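Local coordinates for flavoprotein (Thermotoga maritima, PDB 5V8S) that probably transfers electrons through bound FMN to a di-iron centre, acting as an oxidoreductase of the flavo-diiron family, at residues R339-L342 / L343-D347; L252-Y255 / V256-K260. The protein carries 1 engineered substitution. All coordinates share one frame; numbering follows the deposited sequence.

Each interaction is a run of turns within one alpha-helix, and the two helices are different. Interaction 1 lies on helix 336-348 of the flavodoxin-like part and is largely buried, partly against the second subunit. Interaction 2 lies on helix 248-260, which packs on helices 196-214 and 218-228, and is only partly buried; its outer side carries exposed Asn-253. Each has a CH-pi contact over an aromatic face, given by a glutamate methylene in 339-347 and by a valine methyl in 252-260. The polar ends differ more: those of Arg-339 and Glu-344 pair with the second subunit, those of interaction 2 within the chain. Their nearest atoms are about 11 Å apart.

Interaction 1: residues R339-L342 / L343-D347; sequences RFTL and LEIID
Glu-344 folds back over the ring of Phe-340, one helical turn earlier. Its CB lies 3.6 Å from Phe-340 O. CG comes next, standing beside the backbone N (chi1 -64°), which brings it over one face of the ring. Glu-344 CG is also 3.3 Å from Phe-340 O. It sits 4.0 Å from the centroid of the Phe-340 ring, offset toward the rim, in a CH-pi contact. The chain bends at chi2, and the carboxylate plane lies 37° from the ring plane. OE2 at the tip passes 4.2 Å from Phe-340 CE1. Its stronger partner lies outside this helix: a salt bridge to Arg-339 of the second subunit. The reciprocal bridge joins Arg-339 of this chain to Glu-344 of that subunit.

Two other pairs lie side by side one turn apart. Arg-339 CG meets Leu-343 CD1 at 3.9 Å, and Thr-341 CG2 meets Ile-345 CD1 at 3.8 Å. Thr-341 OG1 is hydrogen-bonded to Leu-337 O, one turn earlier. Beneath the side chains, four backbone bonds run from residue i+4 to residue i, such as Leu-343 N to Arg-339 O at 2.8 Å. Leu-342 and Ile-345 pack on Phe-325 of strand 322-327. This is the helix of a beta-alpha-beta unit in the parallel sheet of a flavodoxin-like fold, here also lining the dimer interface.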
loop_
_atom_site.group_PDB
_atom_site.type_symbol
_atom_site.label_atom_id
_atom_site.label_comp_id
_atom_site.label_asym_id
_atom_site.label_seq_id
_atom_site.Cartn_x
_atom_site.Cartn_y
_atom_site.Cartn_z
ATOM N N ARG A 339 -8.072 -3.197 -2.668
ATOM C CA ARG A 339 -8.218 -4.197 -1.614
ATOM C C ARG A 339 -7.682 -3.662 -0.287
ATOM O O ARG A 339 -8.366 -3.727 0.744
ATOM C CB ARG A 339 -7.503 -5.496 -1.983
ATOM C CG ARG A 339 -7.744 -6.594 -0.958
ATOM C CD ARG A 339 -6.784 -7.758 -1.132
ATOM N NE ARG A 339 -5.406 -7.361 -0.878
ATOM C CZ ARG A 339 -4.395 -7.476 -1.737
ATOM N NH1 ARG A 339 -4.584 -7.986 -2.941
ATOM N NH2 ARG A 339 -3.188 -7.071 -1.384
ATOM N N PHE A 340 -6.459 -3.127 -0.299
ATOM C CA PHE A 340 -5.867 -2.610 0.933
ATOM C C PHE A 340 -6.756 -1.531 1.531
ATOM O O PHE A 340 -7.019 -1.525 2.734
ATOM C CB PHE A 340 -4.467 -2.055 0.644
ATOM C CG PHE A 340 -3.737 -1.554 1.865
ATOM C CD1 PHE A 340 -2.997 -2.417 2.646
ATOM C CD2 PHE A 340 -3.790 -0.220 2.232
ATOM C CE1 PHE A 340 -2.323 -1.964 3.764
ATOM C CE2 PHE A 340 -3.117 0.222 3.348
ATOM C CZ PHE A 340 -2.374 -0.647 4.103
ATOM N N THR A 341 -7.223 -0.610 0.692
ATOM C CA THR A 341 -8.061 0.489 1.162
ATOM C C THR A 341 -9.359 -0.031 1.771
ATOM O O THR A 341 -9.746 0.385 2.867
ATOM C CB THR A 341 -8.337 1.451 0.010
ATOM O OG1 THR A 341 -7.107 2.001 -0.438
ATOM C CG2 THR A 341 -9.265 2.621 0.462
ATOM N N LEU A 342 -10.045 -0.939 1.068
ATOM C CA LEU A 342 -11.295 -1.497 1.582
ATOM C C LEU A 342 -11.074 -2.242 2.891
ATOM O O LEU A 342 -11.865 -2.106 3.834
ATOM C CB LEU A 342 -11.921 -2.432 0.547
ATOM C CG LEU A 342 -12.476 -1.737 -0.696
ATOM C CD1 LEU A 342 -12.919 -2.760 -1.720
ATOM C CD2 LEU A 342 -13.616 -0.805 -0.359
ATOM N N LEU A 343 -10.006 -3.041 2.970
ATOM C CA LEU A 343 -9.756 -3.765 4.214
ATOM C C LEU A 343 -9.469 -2.813 5.366
ATOM O O LEU A 343 -9.901 -3.061 6.490
ATOM C CB LEU A 343 -8.610 -4.762 4.051
ATOM C CG LEU A 343 -8.888 -5.969 3.161
ATOM C CD1 LEU A 343 -7.626 -6.816 2.979
ATOM C CD2 LEU A 343 -9.981 -6.821 3.750
ATOM N N GLU A 344 -8.743 -1.717 5.110
ATOM C CA GLU A 344 -8.495 -0.761 6.184
ATOM C C GLU A 344 -9.740 0.034 6.551
ATOM O O GLU A 344 -9.908 0.380 7.727
ATOM C CB GLU A 344 -7.329 0.163 5.854
ATOM C CG GLU A 344 -5.998 -0.571 5.720
ATOM C CD GLU A 344 -5.694 -1.440 6.895
ATOM O OE1 GLU A 344 -5.905 -0.997 8.044
ATOM O OE2 GLU A 344 -5.239 -2.576 6.669
ATOM N N ILE A 345 -10.603 0.365 5.576
ATOM C CA ILE A 345 -11.871 1.015 5.918
ATOM C C ILE A 345 -12.703 0.102 6.803
ATOM O O ILE A 345 -13.272 0.541 7.813
ATOM C CB ILE A 345 -12.631 1.425 4.635
ATOM C CG1 ILE A 345 -11.925 2.597 3.975
ATOM C CG2 ILE A 345 -14.125 1.763 4.952
ATOM C CD1 ILE A 345 -12.414 2.882 2.566
ATOM N N ILE A 346 -12.753 -1.195 6.469
ATOM C CA ILE A 346 -13.525 -2.142 7.273
ATOM C C ILE A 346 -12.927 -2.269 8.663
ATOM O O ILE A 346 -13.653 -2.351 9.659
ATOM C CB ILE A 346 -13.590 -3.505 6.564
ATOM C CG1 ILE A 346 -14.382 -3.370 5.275
ATOM C CG2 ILE A 346 -14.189 -4.566 7.467
ATOM C CD1 ILE A 346 -14.378 -4.664 4.437
ATOM N N ASP A 347 -11.598 -2.260 8.758
ATOM C CA ASP A 347 -10.951 -2.428 10.053
ATOM C C ASP A 347 -11.092 -1.190 10.935
ATOM O O ASP A 347 -11.278 -1.316 12.158
ATOM C CB ASP A 347 -9.476 -2.757 9.869
ATOM C CG ASP A 347 -8.838 -3.214 11.161
ATOM O OD1 ASP A 347 -9.281 -4.255 11.698
ATOM O OD2 ASP A 347 -7.909 -2.535 11.638
#

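Interaction 2: residues L252-Y255 / V256-K260; sequences LNHY and VSVAK
Val-258 places one methyl over the imidazole face of His-254. The two side chains run at a slant to each other, one helical turn apart. Val-258 CG2 stands 4.0 Å from the centroid of the His-254 ring and 24° off its normal, a CH-pi contact displaced toward the rim. The closest ring atom is His-254 NE2, 3.7 Å from Val-258 CG2. The histidine reaches this place because its CG is anti to the backbone N (chi1 -174°), which swings the ring forward along the helix. The methyl also lies 3.3 Å from His-254 O, the carbonyl that accepts the Val-258 N hydrogen bond at 2.9 Å.

Tyr-255 leaves the helix on a different side. Its side chain packs on Val-206, Tyr-209 and Ile-210 of helix 196-214, and lies about 9 Å from the mu-oxo-diiron centre. Val-256 and Ala-259 face helix 218-228. Val-256 CG2 lies 3.4 Å from Leu-252 O, and Ala-259 CB is equally near Tyr-255 O.

Polar ends are paired outside the two segments, while Val-256 and Ala-259 give apolar packing. Tyr-255 OH is hydrogen-bonded to Gly-183 O, and Asn-253 OD1, on the exposed side, to Gln-249 of the preceding turn. His-254 NE2 is hydrogen-bonded to Thr-207 OG1. This polar bond at NE2 and the methyl over the ring face probably limit the rotation of the imidazole. The Thr-207 bond, with the Tyr-255 packing, ties helix 248-260 to helix 196-214.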
loop_
_atom_site.group_PDB
_atom_site.type_symbol
_atom_site.label_atom_id
_atom_site.label_comp_id
_atom_site.label_asym_id
_atom_site.label_seq_id
_atom_site.Cartn_x
_atom_site.Cartn_y
_atom_site.Cartn_z
ATOM N N LEU A 252 -13.635 16.252 23.754
ATOM C CA LEU A 252 -14.391 15.034 24.033
ATOM C C LEU A 252 -15.581 14.897 23.084
ATOM O O LEU A 252 -15.864 13.798 22.588
ATOM C CB LEU A 252 -14.803 14.992 25.509
ATOM C CG LEU A 252 -13.580 14.901 26.450
ATOM C CD1 LEU A 252 -13.981 15.056 27.927
ATOM C CD2 LEU A 252 -12.756 13.616 26.254
ATOM N N ASN A 253 -16.286 16.002 22.809
ATOM C CA ASN A 253 -17.401 15.939 21.865
ATOM C C ASN A 253 -16.914 15.544 20.478
ATOM O O ASN A 253 -17.611 14.826 19.761
ATOM C CB ASN A 253 -18.140 17.278 21.784
ATOM C CG ASN A 253 -18.875 17.632 23.048
ATOM O OD1 ASN A 253 -19.199 16.775 23.868
ATOM N ND2 ASN A 253 -19.152 18.908 23.205
ATOM N N HIS A 254 -15.732 16.025 20.080
ATOM C CA HIS A 254 -15.184 15.649 18.781
ATOM C C HIS A 254 -14.882 14.155 18.729
ATOM O O HIS A 254 -15.218 13.485 17.748
ATOM C CB HIS A 254 -13.928 16.466 18.473
ATOM C CG HIS A 254 -13.385 16.240 17.099
ATOM N ND1 HIS A 254 -13.948 16.816 15.985
ATOM C CD2 HIS A 254 -12.350 15.489 16.657
ATOM C CE1 HIS A 254 -13.279 16.434 14.910
ATOM N NE2 HIS A 254 -12.299 15.639 15.290
ATOM N N TYR A 255 -14.266 13.614 19.788
ATOM C CA TYR A 255 -13.998 12.173 19.832
ATOM C C TYR A 255 -15.297 11.389 19.680
ATOM O O TYR A 255 -15.370 10.426 18.920
ATOM C CB TYR A 255 -13.284 11.799 21.147
ATOM C CG TYR A 255 -11.801 11.634 20.984
ATOM C CD1 TYR A 255 -10.986 12.728 20.705
ATOM C CD2 TYR A 255 -11.219 10.379 21.052
ATOM C CE1 TYR A 255 -9.628 12.579 20.503
ATOM C CE2 TYR A 255 -9.866 10.216 20.849
ATOM C CZ TYR A 255 -9.072 11.306 20.573
ATOM O OH TYR A 255 -7.724 11.097 20.362
ATOM N N VAL A 256 -16.350 11.819 20.371
ATOM C CA VAL A 256 -17.629 11.114 20.304
ATOM C C VAL A 256 -18.253 11.254 18.920
ATOM O O VAL A 256 -18.792 10.284 18.367
ATOM C CB VAL A 256 -18.562 11.616 21.424
ATOM C CG1 VAL A 256 -19.977 11.104 21.214
ATOM C CG2 VAL A 256 -18.047 11.160 22.758
ATOM N N SER A 257 -18.190 12.452 18.335
ATOM C CA SER A 257 -18.745 12.661 17.000
ATOM C C SER A 257 -18.059 11.782 15.958
ATOM O O SER A 257 -18.718 11.205 15.083
ATOM C CB SER A 257 -18.592 14.133 16.620
ATOM O OG SER A 257 -19.118 14.355 15.338
ATOM N N VAL A 258 -16.735 11.675 16.031
ATOM C CA VAL A 258 -16.011 10.805 15.114
ATOM C C VAL A 258 -16.396 9.353 15.352
ATOM O O VAL A 258 -16.640 8.599 14.404
ATOM C CB VAL A 258 -14.495 11.039 15.242
ATOM C CG1 VAL A 258 -13.691 9.973 14.473
ATOM C CG2 VAL A 258 -14.141 12.426 14.762
ATOM N N ALA A 259 -16.448 8.929 16.614
ATOM C CA ALA A 259 -16.800 7.544 16.913
ATOM C C ALA A 259 -18.190 7.183 16.394
ATOM O O ALA A 259 -18.407 6.060 15.918
ATOM C CB ALA A 259 -16.694 7.286 18.415
ATOM N N LYS A 260 -19.148 8.117 16.486
ATOM C CA LYS A 260 -20.499 7.857 16.008
ATOM C C LYS A 260 -20.623 8.045 14.505
ATOM O O LYS A 260 -21.623 7.612 13.933
ATOM C CB LYS A 260 -21.524 8.763 16.700
ATOM C CG LYS A 260 -21.677 8.459 18.181
ATOM C CD LYS A 260 -23.009 8.915 18.755
ATOM C CE LYS A 260 -23.254 10.362 18.496
ATOM N NZ LYS A 260 -24.172 10.984 19.535
#